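Local coordinates for mannonate dehydratase (Streptococcus suis, PDB 3BDK), which probably catalyses the dehydration of D-mannonate to 2-dehydro-3-deoxy-D-gluconate and water, using ferrous iron or manganese, at residues Lys40-Met45 / Leu352-Phe357; Leu140-Thr145 / His331-Trp336; Ala148-Asp153 / Gly293-Gln298; Val314-Val319 / Glu362-Ala367. One frame throughout, in Å; residues are numbered along the deposited sequence.

In the fold
The four contacts form a series in space, in the order 4, 1, 2, 3. Interactions 1 and 4 both use helix 348-368, with centres about 16 Å apart, but do not touch; their segments alternate along the chain. Interactions 1 and 2, centred about 18 Å apart, meet where Leu-352 packs on Trp-336, and interactions 2 and 3, centred about 17 Å apart, meet where Leu-140 packs on Gln-298. Interaction 3 is nested within the loop that interaction 2 closes, which lies in turn within the loop closed by interaction 1. The series thus runs from helix 348-368 of the TIM barrel to the antiparallel sheet, with interaction 2 holding His-331 of the sugar pocket, and all four contacts touch the second subunit.

Interaction 1 (Lys40-Met45 / Leu352-Phe357); sequences KAIPGM and LGATYF
Met-45 lays its terminal methyl over the side chain of Ala-354, with CE 3.9 Å from CB. Its chain folds at both outer torsions (chi2 57°, chi3 73°), which curls the thioether back and brings CE to the helix although the residue leaves the backbone in another direction. Ile-42 reaches the same alanine from beside the methionine. Its CG2 branch lies 4.3 Å from CB of Ala-354 and equally far from CG2 of Thr-355, bridging the two helix residues. Pro-43 completes the contact. The edge of its ring formed by CG and CD meets the threonine methyl, the nearer approach being 3.9 Å from CD to CG2, and the two side chains cross obliquely. A type II beta turn from Ile-42 to Met-45 gathers these three loop side chains on the helix; it is closed by a backbone hydrogen bond from Met-45 N to Ile-42 O of 3.3 Å, and Gly-44 takes the positive phi at its third position. In the TIM barrel this turn lies just before strand 47-50, at one end of the parallel strand order, while Ala-354 and Thr-355 belong to helix 348-368, which follows the strand at the other end. No hydrogen bond spans the two segments, and the packing is wholly apolar. Thr-355 divides its two branches between separate tasks: CG2 serves the intrachain contact, whereas OG1 is hydrogen-bonded to two atoms of the second subunit, OG1 of its Thr-355 and O of its Leu-352. Pro-43 also packs on Arg-333 of that subunit.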
# COMPACT_ATOMS: atom_id res chain seq x y z
N LYS A 40 10.88 0.08 9.63
CA LYS A 40 10.02 0.39 10.78
C LYS A 40 8.96 1.45 10.41
O LYS A 40 7.85 1.46 10.96
CB LYS A 40 10.88 0.84 11.99
CG LYS A 40 10.14 1.42 13.23
CD LYS A 40 9.05 0.49 13.78
CE LYS A 40 8.67 0.80 15.24
NZ LYS A 40 7.37 0.13 15.61
N ALA A 41 9.31 2.33 9.47
CA ALA A 41 8.44 3.42 9.04
C ALA A 41 7.14 3.00 8.32
O ALA A 41 6.19 3.77 8.29
CB ALA A 41 9.22 4.40 8.19
N ILE A 42 7.11 1.80 7.74
CA ILE A 42 5.93 1.27 7.06
C ILE A 42 4.86 0.98 8.09
O ILE A 42 5.15 0.31 9.08
CB ILE A 42 6.26 -0.06 6.31
CG1 ILE A 42 7.24 0.19 5.17
CG2 ILE A 42 4.99 -0.75 5.81
CD1 ILE A 42 8.05 -1.04 4.78
N PRO A 43 3.63 1.47 7.87
CA PRO A 43 2.55 1.22 8.82
C PRO A 43 2.41 -0.26 9.06
O PRO A 43 2.66 -1.05 8.15
CB PRO A 43 1.31 1.73 8.09
CG PRO A 43 1.80 2.70 7.12
CD PRO A 43 3.18 2.27 6.72
N GLY A 44 2.03 -0.63 10.29
CA GLY A 44 1.72 -2.01 10.66
C GLY A 44 2.84 -3.04 10.58
O GLY A 44 2.66 -4.21 10.95
N MET A 45 4.00 -2.61 10.09
CA MET A 45 5.13 -3.51 9.87
C MET A 45 5.73 -3.90 11.19
O MET A 45 6.11 -3.03 11.99
CB MET A 45 6.18 -2.81 9.01
CG MET A 45 7.37 -3.69 8.65
SD MET A 45 6.89 -5.19 7.80
CE MET A 45 6.43 -4.56 6.18
N LEU A 352 4.55 -0.59 -0.76
CA LEU A 352 3.21 -0.44 -1.36
C LEU A 352 2.40 -1.73 -1.31
O LEU A 352 1.18 -1.70 -1.08
CB LEU A 352 3.26 0.12 -2.79
CG LEU A 352 3.71 1.58 -3.00
CD1 LEU A 352 3.84 1.91 -4.45
CD2 LEU A 352 2.78 2.59 -2.35
N GLY A 353 3.08 -2.86 -1.52
CA GLY A 353 2.49 -4.17 -1.29
C GLY A 353 2.04 -4.37 0.15
O GLY A 353 0.87 -4.71 0.40
N ALA A 354 2.94 -4.15 1.09
CA ALA A 354 2.62 -4.39 2.50
C ALA A 354 1.34 -3.66 2.93
O ALA A 354 0.40 -4.28 3.45
CB ALA A 354 3.78 -4.02 3.37
N THR A 355 1.27 -2.35 2.69
CA THR A 355 0.08 -1.57 3.10
C THR A 355 -1.18 -2.02 2.37
O THR A 355 -2.30 -1.96 2.93
CB THR A 355 0.28 -0.05 2.94
OG1 THR A 355 0.55 0.27 1.56
CG2 THR A 355 1.44 0.43 3.78
N TYR A 356 -1.02 -2.50 1.14
CA TYR A 356 -2.13 -3.13 0.42
C TYR A 356 -2.61 -4.41 1.14
O TYR A 356 -3.83 -4.71 1.18
CB TYR A 356 -1.73 -3.43 -1.03
CG TYR A 356 -2.65 -4.35 -1.80
CD1 TYR A 356 -3.96 -4.00 -2.06
CD2 TYR A 356 -2.18 -5.55 -2.31
CE1 TYR A 356 -4.79 -4.86 -2.78
CE2 TYR A 356 -2.98 -6.41 -3.05
CZ TYR A 356 -4.29 -6.06 -3.29
OH TYR A 356 -5.09 -6.91 -4.02
N PHE A 357 -1.66 -5.16 1.69
CA PHE A 357 -2.01 -6.36 2.48
C PHE A 357 -2.62 -6.01 3.84
O PHE A 357 -3.57 -6.66 4.27
CB PHE A 357 -0.85 -7.36 2.56
CG PHE A 357 -0.60 -8.07 1.27
CD1 PHE A 357 -1.45 -9.09 0.85
CD2 PHE A 357 0.44 -7.69 0.44
CE1 PHE A 357 -1.26 -9.72 -0.37
CE2 PHE A 357 0.64 -8.31 -0.78
CZ PHE A 357 -0.21 -9.32 -1.19

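Interaction 2 (Leu140-Thr145 / His331-Trp336); sequences LPDGST and HGRRIW. With DNO (D-mannose), chain C.
The turn between strands 135-139 and 145-150 docks onto the segment that runs from the sugar pocket toward helix 348-368. A single antiparallel bridge joins the two at a hydrogen-bonded pair: Arg-334 N donates to Thr-145 O at 2.8 Å. Most of the remaining contact centres on Arg-333, whose bend at chi3 (70°) turns the guanidinium toward Ser-144 and Asp-142. Its NH2 forms a salt bridge with Asp-142 OD2 at 2.6 Å, but the hydrogen-bond geometry is weak, and the carboxylate and guanidinium planes are turned 52° apart. Ser-144 OG receives two further weak bonds from the same group, from NE at 3.2 Å and from NH2 at 3.3 Å. Ile-335 places CG2 3.7 Å above the centre of one guanidinium face, while CD1 of Leu-140 packs 3.7 Å from Arg-333 CG, the two side chains crossing at about a right angle. Asp-142 is itself held in position by an Asx turn: its OD1 accepts the backbone N of Ser-144 at 3.0 Å, and also the serine hydroxyl at 2.7 Å through the syn lone pair. Beyond the two segments, Arg-333 NH1 pairs with Asp-349, and NH2 is hydrogen-bonded to Ala-41 O of the second subunit. Two residues before Arg-333, at the start of the segment, His-331 has O1 of the bound D-mannose at its ring edge. With the aspartate oxygens split between serine and arginine, and two carboxylates around the guanidinium, the positive charge of Arg-333 is probably well compensated and its plane restricted in rotation at the subunit boundary.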
# COMPACT_ATOMS: atom_id res chain seq x y z
N LEU A 140 6.56 -2.87 -17.66
CA LEU A 140 5.12 -3.05 -17.41
C LEU A 140 4.34 -1.91 -18.10
O LEU A 140 4.91 -0.86 -18.41
CB LEU A 140 4.84 -3.09 -15.89
CG LEU A 140 5.23 -4.39 -15.17
CD1 LEU A 140 5.36 -4.18 -13.68
CD2 LEU A 140 4.25 -5.50 -15.43
N PRO A 141 3.03 -2.11 -18.36
CA PRO A 141 2.13 -1.10 -18.95
C PRO A 141 2.19 0.28 -18.32
O PRO A 141 2.05 1.26 -19.04
CB PRO A 141 0.76 -1.70 -18.74
CG PRO A 141 1.00 -3.14 -18.85
CD PRO A 141 2.30 -3.38 -18.13
N ASP A 142 2.39 0.38 -17.01
CA ASP A 142 2.40 1.70 -16.38
C ASP A 142 3.77 2.41 -16.47
O ASP A 142 3.94 3.50 -15.88
CB ASP A 142 1.86 1.65 -14.94
CG ASP A 142 2.75 0.86 -13.98
OD1 ASP A 142 3.90 0.56 -14.33
OD2 ASP A 142 2.29 0.52 -12.87
N GLY A 143 4.73 1.79 -17.17
CA GLY A 143 6.08 2.37 -17.35
C GLY A 143 7.12 1.95 -16.31
O GLY A 143 8.31 2.15 -16.52
N SER A 144 6.67 1.36 -15.18
CA SER A 144 7.56 0.73 -14.17
C SER A 144 8.19 -0.53 -14.75
O SER A 144 7.83 -0.92 -15.87
CB SER A 144 6.81 0.38 -12.90
OG SER A 144 5.91 -0.70 -13.09
N THR A 145 9.11 -1.17 -14.03
CA THR A 145 9.74 -2.40 -14.54
C THR A 145 9.77 -3.52 -13.50
O THR A 145 9.76 -3.25 -12.30
CB THR A 145 11.19 -2.18 -15.03
OG1 THR A 145 12.05 -1.95 -13.90
CG2 THR A 145 11.29 -1.02 -16.01
N HIS A 331 9.01 -9.82 -3.90
CA HIS A 331 9.59 -8.83 -4.81
C HIS A 331 8.62 -7.68 -5.06
O HIS A 331 7.41 -7.86 -5.00
CB HIS A 331 10.00 -9.49 -6.13
CG HIS A 331 10.80 -10.73 -5.96
ND1 HIS A 331 10.35 -11.83 -5.26
CD2 HIS A 331 12.04 -11.06 -6.41
CE1 HIS A 331 11.27 -12.78 -5.28
NE2 HIS A 331 12.30 -12.34 -5.97
N GLY A 332 9.17 -6.51 -5.35
CA GLY A 332 8.39 -5.41 -5.89
C GLY A 332 8.92 -4.92 -7.22
O GLY A 332 10.04 -5.26 -7.62
N ARG A 333 8.13 -4.11 -7.92
CA ARG A 333 8.58 -3.43 -9.12
C ARG A 333 9.69 -2.43 -8.81
O ARG A 333 9.83 -1.98 -7.67
CB ARG A 333 7.41 -2.73 -9.81
CG ARG A 333 6.25 -3.64 -10.16
CD ARG A 333 4.93 -3.05 -9.70
NE ARG A 333 4.55 -1.88 -10.48
CZ ARG A 333 4.13 -0.74 -9.95
NH1 ARG A 333 4.02 -0.61 -8.64
NH2 ARG A 333 3.80 0.28 -10.74
N ARG A 334 10.47 -2.09 -9.82
CA ARG A 334 11.36 -0.93 -9.74
C ARG A 334 10.63 0.36 -10.10
O ARG A 334 10.42 0.66 -11.28
CB ARG A 334 12.57 -1.12 -10.66
CG ARG A 334 13.67 -0.09 -10.46
CD ARG A 334 14.81 -0.31 -11.44
NE ARG A 334 15.53 -1.55 -11.18
CZ ARG A 334 16.19 -1.80 -10.05
NH1 ARG A 334 16.22 -0.90 -9.08
NH2 ARG A 334 16.83 -2.96 -9.90
N ILE A 335 10.23 1.11 -9.08
CA ILE A 335 9.57 2.40 -9.29
C ILE A 335 10.25 3.56 -8.54
O ILE A 335 10.95 3.35 -7.55
CB ILE A 335 8.03 2.39 -9.04
CG1 ILE A 335 7.68 2.75 -7.59
CG2 ILE A 335 7.38 1.09 -9.51
CD1 ILE A 335 7.79 1.68 -6.61
N TRP A 336 10.03 4.77 -9.05
CA TRP A 336 10.44 6.02 -8.42
C TRP A 336 11.95 6.19 -8.31
O TRP A 336 12.44 6.68 -7.31
CB TRP A 336 9.81 6.20 -7.03
CG TRP A 336 8.35 6.01 -6.95
CD1 TRP A 336 7.43 6.13 -7.95
CD2 TRP A 336 7.60 5.71 -5.76
NE1 TRP A 336 6.16 5.90 -7.47
CE2 TRP A 336 6.24 5.64 -6.12
CE3 TRP A 336 7.96 5.48 -4.42
CZ2 TRP A 336 5.24 5.33 -5.21
CZ3 TRP A 336 6.97 5.18 -3.51
CH2 TRP A 336 5.62 5.10 -3.91
C1 DNO C . 13.96 -15.52 -5.17
C2 DNO C . 13.94 -14.68 -3.88
C3 DNO C . 15.35 -14.29 -3.32
C4 DNO C . 16.42 -15.38 -3.00
C5 DNO C . 15.98 -16.73 -2.35
C6 DNO C . 17.12 -17.30 -1.51
O1 DNO C . 12.93 -15.71 -5.81
O2 DNO C . 13.12 -15.31 -2.88
O3 DNO C . 15.16 -13.53 -2.14
O4 DNO C . 17.23 -15.61 -4.16
O5 DNO C . 14.82 -16.62 -1.52
O6 DNO C . 17.85 -18.26 -2.28

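Interaction 3 (Ala148-Asp153 / Gly293-Gln298); sequences AFLKSD and GAWGFQ
Phe-149 and Phe-297 face each other as a hydrogen-bonded antiparallel pair: Phe-149 N donates to Phe-297 O at 2.9 Å, and Phe-297 N returns a bond of 2.9 Å to Phe-149 O. A third backbone bond, from Lys-151 N to Trp-295 O at 3.1 Å, carries the pairing into the turn. The extended lysine chain then takes NZ to Ala-294 O, 3.0 Å away and above the carbonyl plane. Among aromatic contacts, Phe-297 holds CG between its backbone N and carbonyl carbon (chi1 65°), which puts one ring face under Phe-149 CB, 3.6 Å from the centroid, in a CH-pi contact. The two rings are nearly parallel (20°) but slid apart and barely overlap. Apolar packing is lighter: Ala-148 CB meets Gln-298 CG at 4.0 Å on the sheet face opposite the phenylalanines, and CG of Leu-150 lies at the edge of the Trp-295 ring. Gly-296, with positive phi, closes a type I turn from Gly-293 that makes strands 290-293 and 296-299 a beta hairpin, whose second strand pairs with strand 145-150 in a four-stranded antiparallel sheet, an addition to the TIM barrel that places the side chain of Phe-297 about 8 Å from the bound D-mannose.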
# COMPACT_ATOMS: atom_id res chain seq x y z
N ALA A 148 11.04 -10.79 -15.05
CA ALA A 148 10.26 -11.64 -15.89
C ALA A 148 11.11 -12.82 -16.28
O ALA A 148 12.33 -12.70 -16.46
CB ALA A 148 9.78 -10.89 -17.12
N PHE A 149 10.46 -13.98 -16.36
CA PHE A 149 10.99 -15.18 -16.97
C PHE A 149 10.23 -15.41 -18.26
O PHE A 149 9.06 -15.80 -18.23
CB PHE A 149 10.78 -16.36 -16.03
CG PHE A 149 11.26 -17.67 -16.58
CD1 PHE A 149 12.60 -18.04 -16.45
CD2 PHE A 149 10.39 -18.54 -17.20
CE1 PHE A 149 13.05 -19.25 -16.94
CE2 PHE A 149 10.83 -19.75 -17.71
CZ PHE A 149 12.17 -20.11 -17.58
N LEU A 150 10.87 -15.17 -19.40
CA LEU A 150 10.23 -15.43 -20.68
C LEU A 150 10.91 -16.62 -21.34
O LEU A 150 12.05 -16.53 -21.81
CB LEU A 150 10.30 -14.20 -21.59
CG LEU A 150 9.41 -12.97 -21.38
CD1 LEU A 150 9.62 -12.35 -20.01
CD2 LEU A 150 9.67 -11.91 -22.48
N LYS A 151 10.18 -17.72 -21.39
CA LYS A 151 10.71 -18.97 -21.90
C LYS A 151 11.51 -18.79 -23.19
O LYS A 151 12.71 -19.05 -23.23
CB LYS A 151 9.60 -19.99 -22.09
CG LYS A 151 9.21 -20.71 -20.82
CD LYS A 151 8.08 -21.66 -21.08
CE LYS A 151 7.42 -22.09 -19.81
NZ LYS A 151 6.27 -22.94 -20.15
N SER A 152 10.85 -18.31 -24.24
CA SER A 152 11.45 -18.31 -25.56
C SER A 152 12.79 -17.59 -25.59
O SER A 152 13.62 -17.87 -26.44
CB SER A 152 10.49 -17.75 -26.61
OG SER A 152 9.34 -18.57 -26.69
N ASP A 153 13.02 -16.70 -24.64
CA ASP A 153 14.25 -15.94 -24.62
C ASP A 153 15.35 -16.73 -23.93
O ASP A 153 16.54 -16.45 -24.11
CB ASP A 153 14.02 -14.57 -23.97
CG ASP A 153 13.02 -13.70 -24.75
OD1 ASP A 153 12.01 -14.23 -25.29
OD2 ASP A 153 13.23 -12.47 -24.81
N GLY A 293 1.77 -17.60 -18.47
CA GLY A 293 1.21 -18.38 -19.57
C GLY A 293 2.08 -19.58 -19.93
O GLY A 293 3.01 -19.97 -19.19
N ALA A 294 1.77 -20.17 -21.08
CA ALA A 294 2.68 -21.12 -21.65
C ALA A 294 4.01 -20.40 -22.00
O ALA A 294 5.05 -21.05 -22.13
CB ALA A 294 2.06 -21.77 -22.86
N TRP A 295 3.96 -19.07 -22.12
CA TRP A 295 5.10 -18.21 -22.47
C TRP A 295 6.09 -17.94 -21.33
O TRP A 295 7.15 -17.34 -21.53
CB TRP A 295 4.60 -16.87 -23.03
CG TRP A 295 3.72 -16.08 -22.05
CD1 TRP A 295 2.36 -16.18 -21.91
CD2 TRP A 295 4.14 -15.11 -21.08
NE1 TRP A 295 1.92 -15.34 -20.92
CE2 TRP A 295 2.99 -14.67 -20.40
CE3 TRP A 295 5.38 -14.57 -20.73
CZ2 TRP A 295 3.05 -13.71 -19.40
CZ3 TRP A 295 5.43 -13.63 -19.72
CH2 TRP A 295 4.27 -13.20 -19.08
N GLY A 296 5.74 -18.37 -20.12
CA GLY A 296 6.52 -17.99 -18.95
C GLY A 296 5.69 -17.12 -18.04
O GLY A 296 4.50 -17.38 -17.82
N PHE A 297 6.30 -16.08 -17.50
CA PHE A 297 5.63 -15.28 -16.48
C PHE A 297 6.36 -14.00 -16.17
O PHE A 297 7.56 -13.86 -16.45
CB PHE A 297 5.45 -16.09 -15.19
CG PHE A 297 6.73 -16.47 -14.51
CD1 PHE A 297 7.37 -17.65 -14.83
CD2 PHE A 297 7.29 -15.65 -13.55
CE1 PHE A 297 8.57 -18.01 -14.20
CE2 PHE A 297 8.50 -16.00 -12.92
CZ PHE A 297 9.13 -17.19 -13.26
N GLN A 298 5.62 -13.06 -15.58
CA GLN A 298 6.14 -11.77 -15.21
C GLN A 298 5.56 -11.31 -13.89
O GLN A 298 4.34 -11.35 -13.68
CB GLN A 298 5.84 -10.73 -16.28
CG GLN A 298 6.37 -9.35 -15.85
CD GLN A 298 6.52 -8.34 -16.95
OE1 GLN A 298 6.95 -7.24 -16.69
NE2 GLN A 298 6.16 -8.70 -18.17

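Interaction 4 (Val314-Val319 / Glu362-Ala367); sequences VVKLLV and EANMRA
Asn-364 lies against Val-315, Lys-316 and Val-319 of helix 311-320. Its ND2 is 3.7 Å from CG1 of Val-315. A chi1 of -84° sets the asparagine CG beside its backbone N and carries the amide to Lys-316, with CG 4.0 Å from the lysine CB and the two side chains crossing at about a right angle. OD1 lies against the aliphatic part of the same lysine, 4.1 Å from CD. Farther along, Val-319 turns CG2 to Asn-364 CB at 4.1 Å and to Met-365 CG at 4.0 Å; the model brings the methionine methyl implausibly close to this valine, and its exact position is doubtful. The segments themselves cross at -48° with their axes 9.2 Å apart. Behind this first shell, Leu-360 packs on Val-315 and Tyr-361 on Val-319. On the far side of helix 311-320, Val-314 and Leu-317 rest on helix 269-278. Helix 348-368 meets the second subunit in turn: Ala-363 packs on Ala-363 of that chain, and Glu-362 is hydrogen-bonded there to Tyr-356 OH and Ser-304 OG. Since no hydrogen bond joins the two segments, their cohesion rests on van der Waals packing, with a buried amide whose partners across the contact are mainly hydrocarbon and whose amino group makes a weak hydrogen bond to Leu-360 O, one turn back in its own helix.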
# COMPACT_ATOMS: atom_id res chain seq x y z
N VAL A 314 -6.83 -15.21 -1.19
CA VAL A 314 -5.69 -15.69 -0.39
C VAL A 314 -5.85 -15.20 1.05
O VAL A 314 -6.19 -15.99 1.91
CB VAL A 314 -4.32 -15.24 -0.96
CG1 VAL A 314 -3.20 -15.67 -0.04
CG2 VAL A 314 -4.09 -15.79 -2.37
N VAL A 315 -5.63 -13.90 1.27
CA VAL A 315 -5.67 -13.30 2.61
C VAL A 315 -6.94 -13.66 3.38
O VAL A 315 -6.88 -13.94 4.57
CB VAL A 315 -5.47 -11.76 2.55
CG1 VAL A 315 -6.39 -11.17 1.55
CG2 VAL A 315 -5.70 -11.10 3.90
N LYS A 316 -8.08 -13.68 2.70
CA LYS A 316 -9.32 -14.18 3.27
C LYS A 316 -9.15 -15.56 3.91
O LYS A 316 -9.57 -15.74 5.04
CB LYS A 316 -10.41 -14.24 2.20
CG LYS A 316 -11.74 -14.79 2.68
CD LYS A 316 -12.83 -14.42 1.68
CE LYS A 316 -14.23 -14.54 2.28
NZ LYS A 316 -14.58 -15.96 2.50
N LEU A 317 -8.54 -16.51 3.20
CA LEU A 317 -8.33 -17.86 3.71
C LEU A 317 -7.46 -17.83 4.95
O LEU A 317 -7.75 -18.52 5.94
CB LEU A 317 -7.68 -18.76 2.65
CG LEU A 317 -8.51 -19.28 1.47
CD1 LEU A 317 -7.63 -19.56 0.28
CD2 LEU A 317 -9.31 -20.51 1.85
N LEU A 318 -6.39 -17.04 4.90
CA LEU A 318 -5.51 -16.83 6.04
C LEU A 318 -6.32 -16.36 7.26
O LEU A 318 -6.04 -16.73 8.41
CB LEU A 318 -4.45 -15.80 5.71
CG LEU A 318 -3.29 -16.11 4.75
CD1 LEU A 318 -2.40 -14.89 4.72
CD2 LEU A 318 -2.47 -17.36 5.15
N VAL A 319 -7.33 -15.54 6.97
CA VAL A 319 -8.25 -15.07 7.98
C VAL A 319 -9.15 -16.23 8.41
O VAL A 319 -9.02 -16.70 9.54
CB VAL A 319 -9.04 -13.84 7.43
CG1 VAL A 319 -10.34 -13.59 8.20
CG2 VAL A 319 -8.14 -12.59 7.41
N GLU A 362 -7.22 -6.34 7.39
CA GLU A 362 -8.23 -5.54 8.11
C GLU A 362 -9.62 -5.72 7.52
O GLU A 362 -10.57 -6.00 8.25
CB GLU A 362 -7.83 -4.03 8.15
CG GLU A 362 -8.90 -3.07 8.77
CD GLU A 362 -8.46 -1.59 8.90
OE1 GLU A 362 -7.26 -1.30 9.11
OE2 GLU A 362 -9.34 -0.69 8.80
N ALA A 363 -9.76 -5.55 6.22
CA ALA A 363 -11.09 -5.59 5.64
C ALA A 363 -11.72 -6.96 5.84
O ALA A 363 -12.86 -7.05 6.30
CB ALA A 363 -11.10 -5.18 4.19
N ASN A 364 -10.96 -8.02 5.54
CA ASN A 364 -11.50 -9.38 5.64
C ASN A 364 -11.76 -9.79 7.08
O ASN A 364 -12.75 -10.47 7.36
CB ASN A 364 -10.60 -10.39 4.96
CG ASN A 364 -10.86 -10.48 3.49
OD1 ASN A 364 -12.00 -10.66 3.07
ND2 ASN A 364 -9.81 -10.34 2.69
N MET A 365 -10.88 -9.37 7.98
CA MET A 365 -11.11 -9.56 9.40
C MET A 365 -12.49 -9.04 9.80
O MET A 365 -13.36 -9.83 10.14
CB MET A 365 -9.99 -8.92 10.21
CG MET A 365 -8.68 -9.70 10.13
SD MET A 365 -8.50 -11.12 11.26
CE MET A 365 -9.87 -12.16 10.79
N ARG A 366 -12.71 -7.73 9.68
CA ARG A 366 -13.99 -7.12 10.08
C ARG A 366 -15.18 -7.76 9.37
O ARG A 366 -16.26 -7.88 9.94
CB ARG A 366 -14.00 -5.61 9.81
CG ARG A 366 -12.85 -4.82 10.44
CD ARG A 366 -13.01 -4.71 11.94
NE ARG A 366 -12.18 -3.64 12.49
CZ ARG A 366 -11.86 -3.51 13.78
NH1 ARG A 366 -12.27 -4.39 14.68
NH2 ARG A 366 -11.11 -2.48 14.16
N ALA A 367 -14.99 -8.14 8.12
CA ALA A 367 -16.05 -8.76 7.35
C ALA A 367 -16.42 -10.11 7.96
O ALA A 367 -17.58 -10.52 7.91
CB ALA A 367 -15.64 -8.92 5.90